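Local coordinates for protein taurine dioxygenase (Burkholderia ambifaria, PDB 5VN6) that probably catalyses the iron-dependent oxygenation of taurine, as a member of the TfdA dioxygenase family, and here carries a magnesium ion in its metal site, at residues V49-D54 against V247-K252. Sequence-based numbering, arbitrary orientation.
Sequences VLFLRD and VRWRWK
Arg53 reaches across to the backbone of Arg250, and its NH1 donates to Arg250 O at 2.7 Å with an N-H...O angle of 160°. The acceptor lies near the guanidinium plane, while NH2 adds a weak bond to the same oxygen; Ser255 OG is a further partner of NH1. These bonds join the chain just beyond two strands from facing sheets of the double-stranded beta-helix (cupin) core; the axes of 49-52 and 247-249 come no nearer than 10.1 Å, at 28°, too far for backbone pairing. Side chains fill the gap. With its chain bent at chi2, Arg53 stacks its guanidinium flat on the outer part of the Trp249 indole, centres 3.7 Å apart; Lys252 CG lies over the other guanidinium face, nearest NH1. Phe51 takes the opposite indole face as an offset stack on the five-membered ring, centroids 4.2 Å apart and planes at 12°, and Phe51 CB lies 3.5 Å from the centroid of the Trp249 six-membered ring in a CH-pi contact. Trp249 is thus sandwiched between guanidinium and phenyl ring. Trp135 of strand 133-137 meets Phe51 edge-to-face. Where the strands start, about 8 Å from the magnesium ligand His266 (side chain to side chain), Val49 CG1 meets Val247 CG1 at 4.0 Å.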
# COMPACT_ATOMS: atom_id res chain seq x y z
N VAL A 49 -4.93 -3.32 -15.13
CA VAL A 49 -6.26 -3.30 -14.53
C VAL A 49 -7.00 -2.07 -15.05
O VAL A 49 -6.44 -0.97 -15.10
CB VAL A 49 -6.21 -3.31 -12.98
CG1 VAL A 49 -5.41 -2.13 -12.42
CG2 VAL A 49 -7.65 -3.33 -12.38
N LEU A 50 -8.27 -2.26 -15.46
CA LEU A 50 -9.10 -1.20 -16.00
C LEU A 50 -10.30 -0.98 -15.09
O LEU A 50 -10.87 -1.94 -14.56
CB LEU A 50 -9.58 -1.52 -17.43
CG LEU A 50 -8.52 -1.71 -18.52
CD1 LEU A 50 -9.16 -2.22 -19.83
CD2 LEU A 50 -7.74 -0.41 -18.76
N PHE A 51 -10.69 0.28 -14.91
CA PHE A 51 -11.79 0.66 -14.04
C PHE A 51 -12.84 1.43 -14.82
O PHE A 51 -12.53 2.22 -15.72
CB PHE A 51 -11.30 1.53 -12.86
CG PHE A 51 -10.21 0.89 -12.06
CD1 PHE A 51 -10.49 -0.14 -11.20
CD2 PHE A 51 -8.89 1.34 -12.17
CE1 PHE A 51 -9.50 -0.73 -10.47
CE2 PHE A 51 -7.89 0.76 -11.45
CZ PHE A 51 -8.18 -0.28 -10.59
N LEU A 52 -14.10 1.21 -14.47
CA LEU A 52 -15.20 1.95 -15.06
C LEU A 52 -16.21 2.31 -13.98
O LEU A 52 -16.45 1.51 -13.07
CB LEU A 52 -15.89 1.15 -16.17
CG LEU A 52 -15.06 0.78 -17.40
CD1 LEU A 52 -14.29 -0.55 -17.22
CD2 LEU A 52 -15.96 0.70 -18.61
N ARG A 53 -16.81 3.49 -14.09
CA ARG A 53 -17.89 3.91 -13.22
C ARG A 53 -19.23 3.74 -13.93
O ARG A 53 -19.29 3.66 -15.16
CB ARG A 53 -17.73 5.38 -12.80
CG ARG A 53 -16.43 5.71 -12.07
CD ARG A 53 -16.46 5.23 -10.63
NE ARG A 53 -15.34 5.77 -9.86
CZ ARG A 53 -14.89 5.24 -8.72
NH1 ARG A 53 -15.46 4.14 -8.23
NH2 ARG A 53 -13.85 5.78 -8.11
N ASP A 54 -20.29 3.68 -13.13
CA ASP A 54 -21.67 3.78 -13.62
C ASP A 54 -21.94 2.79 -14.75
O ASP A 54 -22.51 3.14 -15.79
CB ASP A 54 -21.96 5.21 -14.05
CG ASP A 54 -21.65 6.19 -12.95
OD1 ASP A 54 -22.12 5.95 -11.82
OD2 ASP A 54 -20.90 7.16 -13.20
N VAL A 247 -1.86 0.49 -7.27
CA VAL A 247 -2.97 1.41 -7.43
C VAL A 247 -4.04 1.00 -6.43
O VAL A 247 -4.16 -0.17 -6.08
CB VAL A 247 -3.52 1.42 -8.89
CG1 VAL A 247 -4.06 0.01 -9.34
CG2 VAL A 247 -4.60 2.46 -9.04
N ARG A 248 -4.79 1.99 -5.95
CA ARG A 248 -5.85 1.78 -4.97
C ARG A 248 -7.16 2.33 -5.52
O ARG A 248 -7.21 3.48 -5.93
CB ARG A 248 -5.53 2.43 -3.62
CG ARG A 248 -6.63 2.24 -2.57
CD ARG A 248 -6.08 2.20 -1.16
NE ARG A 248 -7.13 2.10 -0.15
CZ ARG A 248 -6.92 1.75 1.12
NH1 ARG A 248 -7.94 1.67 1.97
NH2 ARG A 248 -5.70 1.46 1.54
N TRP A 249 -8.20 1.50 -5.53
CA TRP A 249 -9.46 1.85 -6.16
C TRP A 249 -10.55 1.88 -5.11
O TRP A 249 -10.64 0.99 -4.26
CB TRP A 249 -9.81 0.84 -7.26
CG TRP A 249 -11.14 1.01 -7.92
CD1 TRP A 249 -12.24 0.18 -7.79
CD2 TRP A 249 -11.53 2.04 -8.84
NE1 TRP A 249 -13.27 0.64 -8.56
CE2 TRP A 249 -12.87 1.78 -9.21
CE3 TRP A 249 -10.89 3.16 -9.37
CZ2 TRP A 249 -13.58 2.59 -10.11
CZ3 TRP A 249 -11.60 3.98 -10.26
CH2 TRP A 249 -12.92 3.68 -10.63
N ARG A 250 -11.37 2.93 -5.15
CA ARG A 250 -12.50 3.08 -4.24
C ARG A 250 -13.78 2.75 -4.99
O ARG A 250 -14.04 3.32 -6.05
CB ARG A 250 -12.58 4.50 -3.68
CG ARG A 250 -13.70 4.64 -2.69
CD ARG A 250 -13.62 5.98 -1.97
NE ARG A 250 -14.78 6.16 -1.12
CZ ARG A 250 -14.99 7.23 -0.35
NH1 ARG A 250 -14.09 8.22 -0.33
NH2 ARG A 250 -16.08 7.30 0.39
N TRP A 251 -14.56 1.83 -4.43
CA TRP A 251 -15.75 1.33 -5.11
C TRP A 251 -16.94 2.27 -4.94
O TRP A 251 -17.11 2.91 -3.90
CB TRP A 251 -16.13 -0.05 -4.58
CG TRP A 251 -15.11 -1.09 -4.89
CD1 TRP A 251 -14.10 -1.52 -4.08
CD2 TRP A 251 -14.97 -1.79 -6.14
NE1 TRP A 251 -13.34 -2.47 -4.76
CE2 TRP A 251 -13.86 -2.65 -6.01
CE3 TRP A 251 -15.69 -1.77 -7.34
CZ2 TRP A 251 -13.46 -3.50 -7.04
CZ3 TRP A 251 -15.27 -2.60 -8.37
CH2 TRP A 251 -14.17 -3.46 -8.21
N LYS A 252 -17.77 2.34 -5.98
CA LYS A 252 -19.09 2.96 -5.96
C LYS A 252 -20.07 1.99 -6.59
O LYS A 252 -19.68 1.01 -7.23
CB LYS A 252 -19.10 4.29 -6.72
CG LYS A 252 -18.11 5.35 -6.19
CD LYS A 252 -18.59 5.95 -4.90
CE LYS A 252 -17.50 6.80 -4.25
NZ LYS A 252 -17.91 7.18 -2.87